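PDB 2ZRR: mundticin KS immunity protein from Enterococcus mundtii, which contributes to the self-protection of its bacteriocin-producing host, probably by making the cells immune to the mundticin KS they secrete. Local coordinates for residues Glu55-Arg58 and Lys59-Ser63; Thr73-Pro76 and Leu77-Arg81; Ile84-Ser87 and Asn88-Lys92. All coordinates share one frame; numbering follows the deposited sequence.

Contact 1 (Glu55-Arg58 and Lys59-Ser63); sequences ESLR and KVLGS
Leu-57 and Leu-61 meet across one helical turn, and their backbones are joined by the straightest of four hydrogen bonds: Leu-61 N donates to Leu-57 O at 2.9 Å with an N-H...O angle of 172°. One and two residues earlier, Val-60 N donates to Ser-56 O at 3.1 Å and Lys-59 N to Glu-55 O at 2.8 Å. Gly-62 N completes the set by donating to Arg-58 O at 2.7 Å. All four carbonyls of residues 55-58 are therefore taken up by the amide four residues further on, the regular pattern of an alpha helix. The antiparallel four-helix bundle uses helix 55-70 in just this way, with polar backbone satisfied internally and leucines turned to the other helices. Leu-57 CG sits beside its own carbonyl carbon, opposite the backbone N (chi1 -173°), which carries the branch toward the next turn, where it meets Leu-61 at a slant, CG 4.0 Å from Leu-61 CD1. Leu-61 reaches on to Leu-45 and Leu-48 of helix 33-48 and to Met-82 of helix 75-90. Charged chains occupy another flank. Arg-58 NE stands 3.7 Å from Glu-55 OE1, a long salt bridge, whereas its NH1 is hydrogen-bonded to the backbone oxygen of Leu-45. The bent chain of Lys-59 crosses that of Glu-55 at about a right angle, and its CD, not the ammonium, is the part nearest OE2; Lys-59 NZ and Glu-55 OE2 remain 4.8 Å apart, at which distance any attraction is probably weak and no bond is made.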
loop_
_atom_site.group_PDB
_atom_site.type_symbol
_atom_site.label_atom_id
_atom_site.label_comp_id
_atom_site.label_asym_id
_atom_site.label_seq_id
_atom_site.Cartn_x
_atom_site.Cartn_y
_atom_site.Cartn_z
ATOM N N GLU A 55 -4.984 -11.621 -1.663
ATOM C CA GLU A 55 -5.215 -11.064 -2.995
ATOM C C GLU A 55 -5.838 -9.668 -2.921
ATOM O O GLU A 55 -5.463 -8.766 -3.670
ATOM C CB GLU A 55 -6.105 -11.999 -3.829
ATOM C CG GLU A 55 -5.419 -12.574 -5.079
ATOM C CD GLU A 55 -4.221 -11.745 -5.542
ATOM O OE1 GLU A 55 -3.078 -12.250 -5.461
ATOM O OE2 GLU A 55 -4.420 -10.589 -5.985
ATOM N N SER A 56 -6.780 -9.488 -2.006
ATOM C CA SER A 56 -7.438 -8.197 -1.854
ATOM C C SER A 56 -6.444 -7.096 -1.499
ATOM O O SER A 56 -6.531 -5.986 -2.016
ATOM C CB SER A 56 -8.524 -8.283 -0.780
ATOM O OG SER A 56 -9.103 -9.580 -0.746
ATOM N N LEU A 57 -5.502 -7.407 -0.611
ATOM C CA LEU A 57 -4.492 -6.435 -0.191
ATOM C C LEU A 57 -3.543 -6.108 -1.334
ATOM O O LEU A 57 -3.238 -4.944 -1.580
ATOM C CB LEU A 57 -3.694 -6.974 1.001
ATOM C CG LEU A 57 -2.712 -6.008 1.671
ATOM C CD1 LEU A 57 -3.329 -4.614 1.770
ATOM C CD2 LEU A 57 -2.356 -6.533 3.055
ATOM N N ARG A 58 -3.076 -7.141 -2.026
ATOM C CA ARG A 58 -2.170 -6.955 -3.149
ATOM C C ARG A 58 -2.891 -6.137 -4.203
ATOM O O ARG A 58 -2.281 -5.328 -4.895
ATOM C CB ARG A 58 -1.765 -8.306 -3.737
ATOM C CG ARG A 58 -1.048 -9.240 -2.770
ATOM C CD ARG A 58 -0.582 -10.511 -3.476
ATOM N NE ARG A 58 -0.014 -10.222 -4.794
ATOM C CZ ARG A 58 1.247 -9.857 -4.995
ATOM N NH1 ARG A 58 2.068 -9.740 -3.959
ATOM N NH2 ARG A 58 1.682 -9.592 -6.220
ATOM N N LYS A 59 -4.197 -6.355 -4.314
ATOM C CA LYS A 59 -5.017 -5.629 -5.277
ATOM C C LYS A 59 -4.957 -4.125 -4.983
ATOM O O LYS A 59 -4.591 -3.330 -5.852
ATOM C CB LYS A 59 -6.469 -6.129 -5.208
ATOM C CG LYS A 59 -7.153 -6.293 -6.560
ATOM C CD LYS A 59 -6.732 -7.579 -7.261
ATOM C CE LYS A 59 -7.945 -8.322 -7.786
ATOM N NZ LYS A 59 -8.825 -8.807 -6.683
ATOM N N VAL A 60 -5.312 -3.745 -3.754
ATOM C CA VAL A 60 -5.289 -2.346 -3.325
ATOM C C VAL A 60 -3.895 -1.771 -3.523
ATOM O O VAL A 60 -3.721 -0.701 -4.106
ATOM C CB VAL A 60 -5.631 -2.215 -1.835
ATOM C CG1 VAL A 60 -5.390 -0.782 -1.369
ATOM C CG2 VAL A 60 -7.067 -2.643 -1.591
ATOM N N LEU A 61 -2.901 -2.490 -3.020
ATOM C CA LEU A 61 -1.519 -2.059 -3.138
ATOM C C LEU A 61 -1.166 -1.850 -4.589
ATOM O O LEU A 61 -0.577 -0.830 -4.947
ATOM C CB LEU A 61 -0.589 -3.112 -2.548
ATOM C CG LEU A 61 -0.711 -3.281 -1.035
ATOM C CD1 LEU A 61 0.163 -4.441 -0.576
ATOM C CD2 LEU A 61 -0.302 -1.983 -0.346
ATOM N N GLY A 62 -1.518 -2.833 -5.417
ATOM C CA GLY A 62 -1.221 -2.757 -6.838
ATOM C C GLY A 62 -1.961 -1.610 -7.485
ATOM O O GLY A 62 -1.411 -0.884 -8.314
ATOM N N SER A 63 -3.212 -1.432 -7.087
ATOM C CA SER A 63 -4.025 -0.355 -7.631
ATOM C C SER A 63 -3.453 1.028 -7.301
ATOM O O SER A 63 -3.379 1.901 -8.172
ATOM C CB SER A 63 -5.456 -0.457 -7.102
ATOM O OG SER A 63 -6.128 0.788 -7.238
#

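Contact 2 (Thr73-Pro76 and Leu77-Arg81); sequences TSVP and LVLSR
Ser-74 and Leu-77 face each other across a turn in which the backbone passes, between Ser-74 and Val-75, from an extended to a helical course: Ser-74 has psi at 157°, and Val-75 is the first residue with helical angles. Regular i to i+4 bonding begins at once, since Val-78 N donates to Ser-74 O at 3.2 Å and Leu-79 N to Val-75 O at 3.0 Å, both almost straight. Ser-80 N follows, bound to Pro-76 O at 3.0 Å. Ser-74 is the N-cap of helix 75-90. Its OG is turned in between the backbone N and the carbonyl carbon (chi1 80°), a position from which it accepts a hydrogen bond from Leu-77 N at 3.2 Å. Pro-76, in the first turn, has no amide hydrogen and so needs no acceptor there. On one side of the helix Val-75 and Leu-79 run side by side in the same direction, and Val-75 CG1 presses against Leu-79 CD1 at 3.2 Å, tighter than usual for two methyls. On another, Leu-77 CD2 rests 3.7 Å from the methyl CG2 of Thr-73, the two chains crossing at about a right angle, while Thr-73 OG1 is bonded to Glu-71. Ser-80 OG is also modelled against Pro-76 O, at a length too short to trust. A serine hydroxyl thus takes up an amide that the helix itself cannot serve, and the capping bond probably fixes where the helix starts.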
loop_
_atom_site.group_PDB
_atom_site.type_symbol
_atom_site.label_atom_id
_atom_site.label_comp_id
_atom_site.label_asym_id
_atom_site.label_seq_id
_atom_site.Cartn_x
_atom_site.Cartn_y
_atom_site.Cartn_z
ATOM N N THR A 73 -2.880 13.558 -9.125
ATOM C CA THR A 73 -3.173 13.886 -7.738
ATOM C C THR A 73 -1.920 13.970 -6.861
ATOM O O THR A 73 -0.841 13.512 -7.240
ATOM C CB THR A 73 -4.109 12.837 -7.124
ATOM O OG1 THR A 73 -3.577 11.530 -7.367
ATOM C CG2 THR A 73 -5.516 12.928 -7.746
ATOM N N SER A 74 -2.086 14.558 -5.682
ATOM C CA SER A 74 -1.006 14.712 -4.711
ATOM C C SER A 74 -0.843 13.422 -3.922
ATOM O O SER A 74 -1.782 12.628 -3.804
ATOM C CB SER A 74 -1.349 15.825 -3.728
ATOM O OG SER A 74 -2.246 15.313 -2.756
ATOM N N VAL A 75 0.344 13.219 -3.359
ATOM C CA VAL A 75 0.577 12.016 -2.570
ATOM C C VAL A 75 -0.375 11.906 -1.367
ATOM O O VAL A 75 -0.968 10.845 -1.139
ATOM C CB VAL A 75 2.060 11.929 -2.099
ATOM C CG1 VAL A 75 2.177 11.027 -0.866
ATOM C CG2 VAL A 75 2.930 11.366 -3.234
ATOM N N PRO A 76 -0.533 12.988 -0.578
ATOM C CA PRO A 76 -1.448 12.892 0.579
ATOM C C PRO A 76 -2.899 12.510 0.227
ATOM O O PRO A 76 -3.542 11.761 0.960
ATOM C CB PRO A 76 -1.360 14.270 1.240
ATOM C CG PRO A 76 -0.101 14.905 0.685
ATOM C CD PRO A 76 0.116 14.308 -0.678
ATOM N N LEU A 77 -3.408 13.019 -0.895
ATOM C CA LEU A 77 -4.777 12.706 -1.313
ATOM C C LEU A 77 -4.949 11.231 -1.668
ATOM O O LEU A 77 -5.893 10.577 -1.207
ATOM C CB LEU A 77 -5.174 13.554 -2.524
ATOM C CG LEU A 77 -6.409 13.055 -3.284
ATOM C CD1 LEU A 77 -7.582 12.911 -2.328
ATOM C CD2 LEU A 77 -6.743 14.026 -4.395
ATOM N N VAL A 78 -4.030 10.717 -2.490
ATOM C CA VAL A 78 -4.053 9.320 -2.933
ATOM C C VAL A 78 -3.887 8.347 -1.779
ATOM O O VAL A 78 -4.614 7.365 -1.683
ATOM C CB VAL A 78 -2.928 9.040 -3.964
ATOM C CG1 VAL A 78 -2.625 7.551 -4.017
ATOM C CG2 VAL A 78 -3.346 9.517 -5.338
ATOM N N LEU A 79 -2.923 8.630 -0.907
ATOM C CA LEU A 79 -2.644 7.779 0.244
ATOM C C LEU A 79 -3.716 7.818 1.319
ATOM O O LEU A 79 -3.934 6.830 2.016
ATOM C CB LEU A 79 -1.305 8.161 0.856
ATOM C CG LEU A 79 -0.115 7.727 0.012
ATOM C CD1 LEU A 79 1.155 8.335 0.563
ATOM C CD2 LEU A 79 -0.050 6.213 0.002
ATOM N N SER A 80 -4.369 8.962 1.479
ATOM C CA SER A 80 -5.431 9.074 2.471
ATOM C C SER A 80 -6.589 8.168 2.039
ATOM O O SER A 80 -7.241 7.524 2.869
ATOM C CB SER A 80 -5.906 10.527 2.569
ATOM O OG SER A 80 -4.826 11.394 2.875
ATOM N N ARG A 81 -6.825 8.120 0.729
ATOM C CA ARG A 81 -7.883 7.294 0.150
ATOM C C ARG A 81 -7.489 5.816 0.217
ATOM O O ARG A 81 -8.334 4.935 0.400
ATOM C CB ARG A 81 -8.133 7.721 -1.306
ATOM C CG ARG A 81 -8.886 9.050 -1.419
ATOM C CD ARG A 81 -8.872 9.653 -2.825
ATOM N NE ARG A 81 -9.865 10.725 -2.942
ATOM C CZ ARG A 81 -10.053 11.486 -4.019
ATOM N NH1 ARG A 81 -9.319 11.313 -5.109
ATOM N NH2 ARG A 81 -10.984 12.430 -4.002
#

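Contact 3 (Ile84-Ser87 and Asn88-Lys92); sequences IEIS and NAIKK
Ser-87 and Asn-88 adjoin where helix 75-90 draws to its close, and the Asn-88 amide folds back along the preceding turn. Its ND2 comes to 3.5 Å from Ser-87 CB, with chi1 at -16° holding the group nearly eclipsed and close to the backbone. From there Asn-88 ND2 and OD1 both stay 3.7 Å from Ile-84 O, a carbonyl already bonded by Ser-87 N at 2.9 Å, an i to i+3 step. Regular geometry is giving way here: Ala-89 N makes only a weak bond to Glu-85 O, and Ser-87 O receives weak ones from Ile-90 N and Lys-91 N, its own place being less sure because Lys-91 is modelled too close. This is the C-terminal end of helix 75-90 in an antiparallel four-helix bundle, and Lys-91 and Lys-92 already belong to the loop. The third main participant, Ile-86, is the buried one. Its carbonyl oxygen takes Ile-90 N at 3.1 Å, the donor standing 48° out of the carbonyl plane, while Ile-90 CB comes to 3.0 Å of the same oxygen. Ile-90 points its CG1 branch opposite the backbone N (chi1 -157°), and its CD1 ends 4.5 Å from Ile-86 CG2. Both isoleucines pack on Leu-105 of helix 99-109. Glu-85, by contrast, spends its carboxylate on the hydroxyl of Tyr-64 in helix 55-70.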
loop_
_atom_site.group_PDB
_atom_site.type_symbol
_atom_site.label_atom_id
_atom_site.label_comp_id
_atom_site.label_asym_id
_atom_site.label_seq_id
_atom_site.Cartn_x
_atom_site.Cartn_y
_atom_site.Cartn_z
ATOM N N ILE A 84 -7.725 4.152 3.760
ATOM C CA ILE A 84 -9.053 3.641 4.038
ATOM C C ILE A 84 -9.217 2.257 3.412
ATOM O O ILE A 84 -9.647 1.308 4.071
ATOM C CB ILE A 84 -10.119 4.596 3.478
ATOM C CG1 ILE A 84 -10.068 5.919 4.245
ATOM C CG2 ILE A 84 -11.502 3.971 3.587
ATOM C CD1 ILE A 84 -10.165 5.760 5.757
ATOM N N GLU A 85 -8.854 2.149 2.139
ATOM C CA GLU A 85 -8.954 0.894 1.409
ATOM C C GLU A 85 -8.241 -0.283 2.070
ATOM O O GLU A 85 -8.818 -1.358 2.197
ATOM C CB GLU A 85 -8.410 1.081 0.001
ATOM C CG GLU A 85 -9.420 0.816 -1.079
ATOM C CD GLU A 85 -9.010 1.431 -2.394
ATOM O OE1 GLU A 85 -8.486 0.694 -3.258
ATOM O OE2 GLU A 85 -9.213 2.653 -2.560
ATOM N N ILE A 86 -6.989 -0.085 2.479
ATOM C CA ILE A 86 -6.211 -1.150 3.122
ATOM C C ILE A 86 -6.862 -1.623 4.422
ATOM O O ILE A 86 -6.509 -2.674 4.966
ATOM C CB ILE A 86 -4.758 -0.688 3.428
ATOM C CG1 ILE A 86 -4.071 -0.263 2.131
ATOM C CG2 ILE A 86 -3.958 -1.819 4.071
ATOM C CD1 ILE A 86 -2.656 0.225 2.324
ATOM N N SER A 87 -7.821 -0.848 4.915
ATOM C CA SER A 87 -8.514 -1.193 6.148
ATOM C C SER A 87 -9.467 -2.361 5.946
ATOM O O SER A 87 -9.268 -3.435 6.509
ATOM C CB SER A 87 -9.290 0.016 6.673
ATOM O OG SER A 87 -8.466 0.822 7.502
ATOM N N ASN A 88 -10.490 -2.144 5.126
ATOM C CA ASN A 88 -11.499 -3.164 4.854
ATOM C C ASN A 88 -10.997 -4.360 4.054
ATOM O O ASN A 88 -11.755 -5.292 3.789
ATOM C CB ASN A 88 -12.693 -2.536 4.136
ATOM C CG ASN A 88 -12.700 -1.024 4.232
ATOM O OD1 ASN A 88 -12.874 -0.332 3.232
ATOM N ND2 ASN A 88 -12.511 -0.502 5.440
ATOM N N ALA A 89 -9.723 -4.334 3.671
ATOM C CA ALA A 89 -9.119 -5.427 2.911
ATOM C C ALA A 89 -8.266 -6.276 3.849
ATOM O O ALA A 89 -8.234 -7.504 3.751
ATOM C CB ALA A 89 -8.254 -4.868 1.781
ATOM N N ILE A 90 -7.576 -5.602 4.761
ATOM C CA ILE A 90 -6.716 -6.261 5.727
ATOM C C ILE A 90 -7.532 -7.178 6.642
ATOM O O ILE A 90 -7.055 -8.230 7.067
ATOM C CB ILE A 90 -5.952 -5.209 6.565
ATOM C CG1 ILE A 90 -4.690 -5.830 7.153
ATOM C CG2 ILE A 90 -6.858 -4.634 7.640
ATOM C CD1 ILE A 90 -3.486 -5.672 6.265
ATOM N N LYS A 91 -8.767 -6.780 6.931
ATOM C CA LYS A 91 -9.641 -7.571 7.791
ATOM C C LYS A 91 -10.669 -8.372 6.996
ATOM O O LYS A 91 -11.518 -9.052 7.575
ATOM C CB LYS A 91 -10.367 -6.666 8.792
ATOM C CG LYS A 91 -10.322 -5.187 8.451
ATOM C CD LYS A 91 -9.746 -4.375 9.597
ATOM C CE LYS A 91 -10.720 -4.312 10.765
ATOM N NZ LYS A 91 -10.227 -3.450 11.879
ATOM N N LYS A 92 -10.600 -8.285 5.671
ATOM C CA LYS A 92 -11.525 -9.019 4.816
ATOM C C LYS A 92 -11.316 -10.490 5.100
ATOM O O LYS A 92 -12.053 -11.096 5.874
ATOM C CB LYS A 92 -11.238 -8.743 3.338
ATOM C CG LYS A 92 -11.840 -9.768 2.383
ATOM C CD LYS A 92 -11.591 -9.386 0.936
ATOM C CE LYS A 92 -12.892 -9.325 0.151
ATOM N NZ LYS A 92 -12.826 -8.327 -0.953
#

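How the contacts relate
From the N terminus, the three contacts come in series, none enclosing or crossing another; each is local, its bonds reaching a single turn ahead, so none closes a loop. Contact 1 opens helix 55-70; contact 2 starts helix 75-90 after the intervening turn, and contact 3 ends it, the centres of the last two lying about 17 Å apart. Because the two helices run antiparallel, contact 3 comes back beside contact 1, with centres about 10 Å apart. There Leu-57 sets CD1 on Ile-86 and CD2 on Ile-90, and Val-60 leans on Ile-86, joining helix 55-70 to helix 75-90. Contacts 1 and 2 stay separate, with nearest atoms about 7 Å apart, at different levels of the bundle.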